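Side-chain contacts in flagellar motor switch protein fliG (Aquifex aeolicus, PDB 3HJL), which probably forms, with its partner FliN, the rotor-mounted switch complex that contacts motor components setting the direction of flagellar rotation: residues E55-I60 and E83-V88; E205-L210 and E235-F240; L135-L140 and A146-N151. One frame throughout, in Å; residues are numbered along the deposited sequence.

The three contacts follow one another along an elongated, mostly helical chain without strands. Interaction 1 joins helices 54-70 and 78-88 in the N-terminal domain, and interaction 3 joins helices 130-137 and 142-150 in the middle domain, their centres about 39 Å apart. Interaction 2, between the ends of helices 199-209 and 227-237, comes last; its centre lies about 50 Å from that of interaction 3 and about 67 Å from that of interaction 1, on the opposite side of the chain's centre. No two of them touch, the closest atoms of interactions 1 and 3 being about 19 Å apart. Each is therefore a local helix-helix contact in an armadillo-type superhelix with conformational plasticity.

Interaction 1. Residues E55-I60 and E83-V88; sequences EEIENI and ENIKKV
Ile-57 packs against the aliphatic stem of Lys-86: its CG2 methyl lies 3.6 Å from CG of Lys-86. That methyl stands anti to the backbone N of Ile-57, beside the carbonyl carbon, and also touches the branch methyl of the neighbouring isoleucine, with CG2 of Ile-57 4.1 Å from CG2 of Ile-85. Both isoleucines are buried. Ile-57 also packs on Val-52 and Ile-89, whereas Ile-85 reaches Val-17 of helix 7-21 and Ala-61 and Leu-64 further along helix 54-70.

The contact belongs to the all-helical N-terminal domain of FliG. The segments of helices 54-70 and 78-88 cross obliquely, at 127° between their directions with their axes 9.6 Å apart, and approach most nearly at Ile-57 and Lys-86, whose CA atoms are 6.6 Å apart.

The polar part is a salt bridge between two partly exposed side chains. Lys-86 is extended beyond CG, which carries its ammonium across the gap until NZ lies 2.9 Å from OE2 of Glu-58. The donor meets this oxygen on its anti side, 21° out of the carboxylate plane. The stems touch as well, CE of Lys-86 lying 3.4 Å from CG of Glu-58, and the two chains pass at a slant. Glu-54 offers the same ammonium a second, long and weak ion pair.

Interaction 2. Residues E205-L210 and E235-F240; sequences ELLNTL and EKMFTF
The side chains of Asn-208 and Met-237 both leave their helices with CG anti to the carbonyl carbon and beside the backbone N, and a bend at the end of the methionine, chi3 59°, leaves CE against the amide, 3.4 Å from OD1 of Asn-208. The contact joins the C-terminal ends of two helices in the armadillo-type helical superhelix: the amide of Asn-208, in the last turn of helix 199-209, donates from ND2 to O of Met-237 at 3.0 Å, where helix 227-237 finishes and Phe-238 turns out of helical geometry. The N-H...O angle of 146° is moderately bent.

OD1 of the amide lies along the methionine stem, 3.6 Å from both CB and CG of Met-237, so the amide bonds through ND2 and packs through OD1 against the methionine carbons. A leucine in place of Asn-208 would probably leave the carbonyl of Met-237 without this donor and the two helix ends without their polar tie.

Beside this bond, CD1 of buried Leu-207 touches SD of Met-237 at 4.2 Å, the two chains slanting past one another. Helix 212-225 closes this apolar side, since Leu-207 and Met-237 both pack on its Leu-219; Met-237 also meets Arg-215 of that helix and Ala-204 of helix 199-209. ND2 of Asn-208 approaches in the carbonyl plane of Met-237, on a lone pair of its O, while that oxygen sits 24° out of the asparagine's amide plane.

Interaction 3. Residues L135-L140 and A146-N151; sequences LFLSQL and AEIIQN
Leu-137 and Ile-148 meet methyl to methyl with no ring or amide between them; the flat groups stand to the sides. The ring of Phe-136 comes nearest the partner helix with CE2, 4.8 Å from CD1 of Ile-148, and is instead covered by Ile-113 and Leu-125. The amides of Gln-139 and Asn-151 serve their own segments. NE2 of Gln-139 bonds almost straight to OG of Ser-138, which lies practically in the amide plane, while ND2 of Asn-151 turns back to O of Glu-147 at the end of its helix, with that oxygen tilted from the amide plane.

The contact itself is wholly aliphatic. Leu-137 presents its two branches to successive isoleucines. CD2 lies only 3.4 Å from CD1 of Ile-148, a tight fit, while CD1 of Leu-137 is 3.7 Å from both CG1 and CD1 of Ile-149. The latter chain is bent at chi2, -74°, which brings its final carbon alongside the leucine methyl. Three residues on from Leu-137, Leu-140 joins in, its CD1 3.5 Å from CD1 of Ile-148 and its chain running across that of the isoleucine at about a right angle. The CD1 methyl of Ile-148 is thus held by two leucines. They are brought together by a type I beta turn from Leu-137 to Leu-140, in which N of Leu-140 bonds to O of Leu-137 at 3.1 Å.

This is aliphatic packing between two consecutive helices of the middle domain, partly buried. Leu-137 lies about 9 Å, side chain to side chain, from Arg-163 of the EHPQR motif, whose Pro-130 and Gln-131 begin helix 130-137. Helix 154-166 backs Leu-137 and Ile-149 through Val-160, helix 118-125 meets Ile-148 through Ser-118, and helix 93-114 covers Leu-140 through Ile-113.

Interaction 1. Residues E55-I60 and E83-V88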
loop_
_atom_site.group_PDB
_atom_site.type_symbol
_atom_site.label_atom_id
_atom_site.label_comp_id
_atom_site.label_asym_id
_atom_site.label_seq_id
_atom_site.Cartn_x
_atom_site.Cartn_y
_atom_site.Cartn_z
ATOM N N GLU A 55 -24.827 -14.451 -4.564
ATOM C CA GLU A 55 -24.945 -14.388 -6.032
ATOM C C GLU A 55 -25.972 -15.395 -6.564
ATOM O O GLU A 55 -26.713 -15.094 -7.503
ATOM C CB GLU A 55 -23.576 -14.643 -6.693
ATOM C CG GLU A 55 -23.530 -14.367 -8.211
ATOM C CD GLU A 55 -22.140 -14.554 -8.820
ATOM O OE1 GLU A 55 -21.442 -15.526 -8.452
ATOM O OE2 GLU A 55 -21.756 -13.744 -9.694
ATOM N N GLU A 56 -26.004 -16.584 -5.962
ATOM C CA GLU A 56 -26.978 -17.613 -6.319
ATOM C C GLU A 56 -28.392 -17.322 -5.772
ATOM O O GLU A 56 -29.375 -17.749 -6.378
ATOM C CB GLU A 56 -26.480 -19.000 -5.890
ATOM C CG GLU A 56 -25.176 -19.409 -6.606
ATOM C CD GLU A 56 -24.554 -20.699 -6.068
ATOM O OE1 GLU A 56 -25.308 -21.662 -5.789
ATOM O OE2 GLU A 56 -23.303 -20.757 -5.958
ATOM N N ILE A 57 -28.500 -16.614 -4.642
ATOM C CA ILE A 57 -29.819 -16.197 -4.121
ATOM C C ILE A 57 -30.451 -15.144 -5.037
ATOM O O ILE A 57 -31.673 -15.126 -5.204
ATOM C CB ILE A 57 -29.752 -15.624 -2.691
ATOM C CG1 ILE A 57 -29.393 -16.711 -1.679
ATOM C CG2 ILE A 57 -31.086 -15.040 -2.294
ATOM C CD1 ILE A 57 -29.298 -16.206 -0.246
ATOM N N GLU A 58 -29.622 -14.270 -5.621
ATOM C CA GLU A 58 -30.099 -13.292 -6.613
ATOM C C GLU A 58 -30.664 -13.960 -7.879
ATOM O O GLU A 58 -31.687 -13.527 -8.402
ATOM C CB GLU A 58 -28.983 -12.325 -7.010
ATOM C CG GLU A 58 -28.597 -11.345 -5.919
ATOM C CD GLU A 58 -27.416 -10.467 -6.304
ATOM O OE1 GLU A 58 -27.128 -10.333 -7.518
ATOM O OE2 GLU A 58 -26.777 -9.904 -5.387
ATOM N N ASN A 59 -29.973 -14.986 -8.373
ATOM C CA ASN A 59 -30.420 -15.741 -9.544
ATOM C C ASN A 59 -31.710 -16.517 -9.252
ATOM O O ASN A 59 -32.595 -16.576 -10.097
ATOM C CB ASN A 59 -29.323 -16.701 -10.024
ATOM C CG ASN A 59 -28.088 -15.978 -10.561
ATOM O OD1 ASN A 59 -28.178 -14.884 -11.123
ATOM N ND2 ASN A 59 -26.930 -16.606 -10.405
ATOM N N ILE A 60 -31.803 -17.107 -8.057
ATOM C CA ILE A 60 -33.051 -17.744 -7.570
ATOM C C ILE A 60 -34.198 -16.725 -7.470
ATOM O O ILE A 60 -35.326 -17.018 -7.866
ATOM C CB ILE A 60 -32.861 -18.374 -6.158
ATOM C CG1 ILE A 60 -31.976 -19.621 -6.229
ATOM C CG2 ILE A 60 -34.210 -18.758 -5.539
ATOM C CD1 ILE A 60 -31.482 -20.100 -4.867
ATOM N N GLU A 83 -34.992 -8.659 -1.836
ATOM C CA GLU A 83 -34.444 -8.502 -0.481
ATOM C C GLU A 83 -35.135 -9.433 0.508
ATOM O O GLU A 83 -34.480 -9.994 1.381
ATOM C CB GLU A 83 -34.560 -7.034 0.005
ATOM C CG GLU A 83 -33.825 -6.726 1.337
ATOM C CD GLU A 83 -34.103 -5.313 1.879
ATOM O OE1 GLU A 83 -33.798 -5.060 3.067
ATOM O OE2 GLU A 83 -34.625 -4.454 1.129
ATOM N N ASN A 84 -36.458 -9.577 0.383
ATOM C CA ASN A 84 -37.218 -10.492 1.252
ATOM C C ASN A 84 -36.784 -11.951 1.094
ATOM O O ASN A 84 -36.693 -12.668 2.087
ATOM C CB ASN A 84 -38.729 -10.363 1.017
ATOM C CG ASN A 84 -39.288 -9.022 1.478
ATOM O OD1 ASN A 84 -38.580 -8.195 2.052
ATOM N ND2 ASN A 84 -40.549 -8.784 1.178
ATOM N N ILE A 85 -36.514 -12.376 -0.144
ATOM C CA ILE A 85 -35.956 -13.717 -0.407
ATOM C C ILE A 85 -34.553 -13.856 0.215
ATOM O O ILE A 85 -34.214 -14.920 0.729
ATOM C CB ILE A 85 -35.881 -14.052 -1.931
ATOM C CG1 ILE A 85 -37.280 -14.130 -2.545
ATOM C CG2 ILE A 85 -35.173 -15.405 -2.166
ATOM C CD1 ILE A 85 -37.254 -14.260 -4.017
ATOM N N LYS A 86 -33.764 -12.774 0.197
ATOM C CA LYS A 86 -32.435 -12.772 0.841
ATOM C C LYS A 86 -32.477 -12.877 2.373
ATOM O O LYS A 86 -31.485 -13.292 2.980
ATOM C CB LYS A 86 -31.595 -11.556 0.415
ATOM C CG LYS A 86 -31.045 -11.666 -1.001
ATOM C CD LYS A 86 -30.097 -10.535 -1.333
ATOM C CE LYS A 86 -29.312 -10.836 -2.602
ATOM N NZ LYS A 86 -28.439 -9.696 -3.021
ATOM N N LYS A 87 -33.602 -12.502 2.994
ATOM C CA LYS A 87 -33.783 -12.678 4.449
ATOM C C LYS A 87 -34.187 -14.116 4.798
ATOM O O LYS A 87 -33.785 -14.649 5.832
ATOM C CB LYS A 87 -34.840 -11.712 5.016
ATOM C CG LYS A 87 -34.676 -10.214 4.673
ATOM C CD LYS A 87 -33.224 -9.704 4.692
ATOM C CE LYS A 87 -32.582 -9.788 6.082
ATOM N NZ LYS A 87 -31.231 -9.143 6.111
ATOM N N VAL A 88 -34.982 -14.730 3.928
ATOM C CA VAL A 88 -35.485 -16.080 4.136
ATOM C C VAL A 88 -34.372 -17.122 3.991
ATOM O O VAL A 88 -34.153 -17.927 4.894
ATOM C CB VAL A 88 -36.618 -16.409 3.115
ATOM C CG1 VAL A 88 -37.109 -17.844 3.285
ATOM C CG2 VAL A 88 -37.771 -15.422 3.260
#

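Interaction 2. Residues E205-L210 and E235-F240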
loop_
_atom_site.group_PDB
_atom_site.type_symbol
_atom_site.label_atom_id
_atom_site.label_comp_id
_atom_site.label_asym_id
_atom_site.label_seq_id
_atom_site.Cartn_x
_atom_site.Cartn_y
_atom_site.Cartn_z
ATOM N N GLU A 205 30.740 2.425 3.618
ATOM C CA GLU A 205 31.903 2.818 4.447
ATOM C C GLU A 205 32.304 1.683 5.378
ATOM O O GLU A 205 33.489 1.364 5.514
ATOM C CB GLU A 205 31.591 4.047 5.317
ATOM C CG GLU A 205 31.385 5.360 4.579
ATOM C CD GLU A 205 32.653 5.940 3.967
ATOM O OE1 GLU A 205 32.523 6.893 3.168
ATOM O OE2 GLU A 205 33.770 5.457 4.269
ATOM N N LEU A 206 31.301 1.131 6.056
ATOM C CA LEU A 206 31.476 0.027 7.000
ATOM C C LEU A 206 32.148 -1.155 6.299
ATOM O O LEU A 206 33.155 -1.664 6.784
ATOM C CB LEU A 206 30.106 -0.371 7.595
ATOM C CG LEU A 206 29.961 -1.501 8.624
ATOM C CD1 LEU A 206 28.549 -1.480 9.214
ATOM C CD2 LEU A 206 30.246 -2.868 8.030
ATOM N N LEU A 207 31.607 -1.551 5.145
ATOM C CA LEU A 207 32.176 -2.646 4.346
ATOM C C LEU A 207 33.605 -2.340 3.900
ATOM O O LEU A 207 34.472 -3.195 3.995
ATOM C CB LEU A 207 31.300 -2.949 3.129
ATOM C CG LEU A 207 29.942 -3.587 3.436
ATOM C CD1 LEU A 207 28.998 -3.356 2.278
ATOM C CD2 LEU A 207 30.066 -5.080 3.746
ATOM N N ASN A 208 33.852 -1.112 3.443
ATOM C CA ASN A 208 35.211 -0.681 3.067
ATOM C C ASN A 208 36.188 -0.670 4.238
ATOM O O ASN A 208 37.389 -0.740 4.022
ATOM C CB ASN A 208 35.191 0.714 2.420
ATOM C CG ASN A 208 34.611 0.704 1.014
ATOM O OD1 ASN A 208 34.609 -0.328 0.325
ATOM N ND2 ASN A 208 34.146 1.866 0.566
ATOM N N THR A 209 35.674 -0.522 5.464
ATOM C CA THR A 209 36.489 -0.611 6.680
ATOM C C THR A 209 36.751 -2.085 7.066
ATOM O O THR A 209 37.821 -2.407 7.595
ATOM C CB THR A 209 35.811 0.134 7.843
ATOM O OG1 THR A 209 35.537 1.484 7.443
ATOM C CG2 THR A 209 36.697 0.134 9.087
ATOM N N LEU A 210 35.754 -2.952 6.847
ATOM C CA LEU A 210 35.893 -4.416 7.047
ATOM C C LEU A 210 36.950 -4.997 6.100
ATOM O O LEU A 210 37.105 -4.510 4.983
ATOM C CB LEU A 210 34.553 -5.139 6.776
ATOM C CG LEU A 210 33.491 -5.311 7.867
ATOM C CD1 LEU A 210 33.323 -4.086 8.688
ATOM C CD2 LEU A 210 32.166 -5.709 7.231
ATOM N N GLU A 235 28.143 0.435 -5.695
ATOM C CA GLU A 235 28.213 1.772 -6.310
ATOM C C GLU A 235 28.721 2.833 -5.318
ATOM O O GLU A 235 29.515 3.699 -5.681
ATOM C CB GLU A 235 26.839 2.186 -6.850
ATOM C CG GLU A 235 26.430 1.449 -8.129
ATOM C CD GLU A 235 25.007 1.770 -8.590
ATOM O OE1 GLU A 235 24.268 2.472 -7.856
ATOM O OE2 GLU A 235 24.631 1.315 -9.699
ATOM N N LYS A 236 28.285 2.734 -4.070
ATOM C CA LYS A 236 28.729 3.645 -3.014
ATOM C C LYS A 236 30.116 3.312 -2.443
ATOM O O LYS A 236 30.742 4.186 -1.827
ATOM C CB LYS A 236 27.702 3.676 -1.883
ATOM C CG LYS A 236 26.303 4.132 -2.306
ATOM C CD LYS A 236 26.290 5.565 -2.772
ATOM C CE LYS A 236 24.886 6.070 -2.931
ATOM N NZ LYS A 236 24.899 7.470 -3.409
ATOM N N MET A 237 30.578 2.065 -2.620
ATOM C CA MET A 237 31.914 1.633 -2.144
ATOM C C MET A 237 33.067 2.259 -2.935
ATOM O O MET A 237 34.155 2.457 -2.388
ATOM C CB MET A 237 32.038 0.102 -2.134
ATOM C CG MET A 237 31.249 -0.582 -1.003
ATOM S SD MET A 237 31.136 -2.384 -1.175
ATOM C CE MET A 237 32.862 -2.864 -1.172
ATOM N N PHE A 238 32.857 2.489 -4.233
ATOM C CA PHE A 238 33.787 3.300 -5.026
ATOM C C PHE A 238 33.008 4.320 -5.852
ATOM O O PHE A 238 32.236 3.951 -6.788
ATOM C CB PHE A 238 34.700 2.470 -5.936
ATOM C CG PHE A 238 35.884 3.256 -6.458
ATOM C CD1 PHE A 238 37.085 3.267 -5.755
ATOM C CD2 PHE A 238 35.761 4.067 -7.578
ATOM C CE1 PHE A 238 38.153 4.031 -6.184
ATOM C CE2 PHE A 238 36.824 4.835 -8.018
ATOM C CZ PHE A 238 38.027 4.818 -7.318
ATOM N N THR A 239 33.237 5.598 -5.509
ATOM C CA THR A 239 32.580 6.734 -6.145
ATOM C C THR A 239 33.614 7.475 -6.989
ATOM O O THR A 239 34.816 7.198 -6.895
ATOM C CB THR A 239 31.941 7.686 -5.071
ATOM O OG1 THR A 239 31.097 8.649 -5.712
ATOM C CG2 THR A 239 33.006 8.416 -4.251
ATOM N N PHE A 240 33.144 8.378 -7.844
ATOM C CA PHE A 240 34.031 9.168 -8.699
ATOM C C PHE A 240 34.986 10.050 -7.872
ATOM O O PHE A 240 36.132 10.268 -8.257
ATOM C CB PHE A 240 33.215 10.027 -9.668
ATOM C CG PHE A 240 34.035 10.625 -10.785
ATOM C CD1 PHE A 240 34.342 9.878 -11.911
ATOM C CD2 PHE A 240 34.489 11.935 -10.712
ATOM C CE1 PHE A 240 35.095 10.421 -12.941
ATOM C CE2 PHE A 240 35.236 12.485 -11.744
ATOM C CZ PHE A 240 35.542 11.725 -12.853
#

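Interaction 3. Residues L135-L140 and A146-N151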
loop_
_atom_site.group_PDB
_atom_site.type_symbol
_atom_site.label_atom_id
_atom_site.label_comp_id
_atom_site.label_asym_id
_atom_site.label_seq_id
_atom_site.Cartn_x
_atom_site.Cartn_y
_atom_site.Cartn_z
ATOM N N LEU A 135 -17.690 10.254 13.726
ATOM C CA LEU A 135 -17.726 8.893 13.172
ATOM C C LEU A 135 -16.525 8.057 13.621
ATOM O O LEU A 135 -16.668 6.860 13.888
ATOM C CB LEU A 135 -17.805 8.926 11.630
ATOM C CG LEU A 135 -19.172 9.256 11.026
ATOM C CD1 LEU A 135 -19.045 9.831 9.598
ATOM C CD2 LEU A 135 -20.046 8.008 11.046
ATOM N N PHE A 136 -15.350 8.682 13.668
ATOM C CA PHE A 136 -14.102 8.023 14.121
ATOM C C PHE A 136 -14.137 7.722 15.629
ATOM O O PHE A 136 -13.854 6.596 16.048
ATOM C CB PHE A 136 -12.895 8.918 13.799
ATOM C CG PHE A 136 -11.551 8.275 14.069
ATOM C CD1 PHE A 136 -11.001 7.391 13.162
ATOM C CD2 PHE A 136 -10.813 8.611 15.197
ATOM C CE1 PHE A 136 -9.760 6.818 13.388
ATOM C CE2 PHE A 136 -9.566 8.032 15.437
ATOM C CZ PHE A 136 -9.039 7.144 14.528
ATOM N N LEU A 137 -14.477 8.731 16.432
ATOM C CA LEU A 137 -14.563 8.566 17.880
ATOM C C LEU A 137 -15.663 7.602 18.316
ATOM O O LEU A 137 -15.495 6.922 19.320
ATOM C CB LEU A 137 -14.726 9.917 18.605
ATOM C CG LEU A 137 -13.539 10.898 18.599
ATOM C CD1 LEU A 137 -13.810 12.044 19.553
ATOM C CD2 LEU A 137 -12.240 10.229 18.969
ATOM N N SER A 138 -16.757 7.509 17.551
ATOM C CA SER A 138 -17.849 6.559 17.853
ATOM C C SER A 138 -17.369 5.100 17.947
ATOM O O SER A 138 -17.974 4.310 18.654
ATOM C CB SER A 138 -18.969 6.628 16.799
ATOM O OG SER A 138 -18.636 5.889 15.622
ATOM N N GLN A 139 -16.293 4.763 17.226
ATOM C CA GLN A 139 -15.741 3.400 17.189
ATOM C C GLN A 139 -14.612 3.121 18.174
ATOM O O GLN A 139 -14.152 1.986 18.250
ATOM C CB GLN A 139 -15.244 3.086 15.766
ATOM C CG GLN A 139 -16.323 3.134 14.700
ATOM C CD GLN A 139 -17.456 2.201 15.003
ATOM O OE1 GLN A 139 -17.337 0.984 14.849
ATOM N NE2 GLN A 139 -18.563 2.761 15.470
ATOM N N LEU A 140 -14.161 4.137 18.915
ATOM C CA LEU A 140 -13.070 3.974 19.876
ATOM C C LEU A 140 -13.623 3.673 21.265
ATOM O O LEU A 140 -14.816 3.798 21.498
ATOM C CB LEU A 140 -12.206 5.234 19.937
ATOM C CG LEU A 140 -11.497 5.674 18.661
ATOM C CD1 LEU A 140 -10.737 6.981 18.939
ATOM C CD2 LEU A 140 -10.570 4.600 18.136
ATOM N N ALA A 146 -12.504 10.070 24.992
ATOM C CA ALA A 146 -12.458 11.121 26.019
ATOM C C ALA A 146 -11.112 11.857 26.028
ATOM O O ALA A 146 -11.084 13.075 26.154
ATOM C CB ALA A 146 -12.737 10.530 27.395
ATOM N N GLU A 147 -10.011 11.104 25.936
ATOM C CA GLU A 147 -8.654 11.676 25.889
ATOM C C GLU A 147 -8.449 12.553 24.659
ATOM O O GLU A 147 -7.802 13.597 24.742
ATOM C CB GLU A 147 -7.591 10.578 25.868
ATOM C CG GLU A 147 -7.340 9.880 27.183
ATOM C CD GLU A 147 -6.480 8.626 27.019
ATOM O OE1 GLU A 147 -5.695 8.549 26.044
ATOM O OE2 GLU A 147 -6.580 7.717 27.871
ATOM N N ILE A 148 -8.962 12.102 23.514
ATOM C CA ILE A 148 -8.863 12.869 22.266
ATOM C C ILE A 148 -9.695 14.139 22.377
ATOM O O ILE A 148 -9.216 15.224 22.044
ATOM C CB ILE A 148 -9.338 12.059 21.040
ATOM C CG1 ILE A 148 -8.406 10.875 20.769
ATOM C CG2 ILE A 148 -9.393 12.942 19.819
ATOM C CD1 ILE A 148 -9.011 9.830 19.862
ATOM N N ILE A 149 -10.924 14.003 22.877
ATOM C CA ILE A 149 -11.816 15.156 23.066
ATOM C C ILE A 149 -11.171 16.228 23.943
ATOM O O ILE A 149 -11.180 17.394 23.578
ATOM C CB ILE A 149 -13.196 14.742 23.651
ATOM C CG1 ILE A 149 -14.073 14.100 22.565
ATOM C CG2 ILE A 149 -13.929 15.955 24.233
ATOM C CD1 ILE A 149 -14.651 15.087 21.546
ATOM N N GLN A 150 -10.538 15.819 25.041
ATOM C CA GLN A 150 -9.859 16.765 25.943
ATOM C C GLN A 150 -8.721 17.568 25.287
ATOM O O GLN A 150 -8.487 18.716 25.660
ATOM C CB GLN A 150 -9.352 16.045 27.190
ATOM C CG GLN A 150 -10.471 15.684 28.163
ATOM C CD GLN A 150 -9.988 14.894 29.366
ATOM O OE1 GLN A 150 -8.893 14.322 29.354
ATOM N NE2 GLN A 150 -10.808 14.857 30.417
ATOM N N ASN A 151 -8.058 16.975 24.291
ATOM C CA ASN A 151 -6.998 17.646 23.516
ATOM C C ASN A 151 -7.487 18.416 22.260
ATOM O O ASN A 151 -6.665 18.917 21.490
ATOM C CB ASN A 151 -5.932 16.618 23.117
ATOM C CG ASN A 151 -5.100 16.169 24.289
ATOM O OD1 ASN A 151 -4.235 16.905 24.753
ATOM N ND2 ASN A 151 -5.319 14.941 24.748
#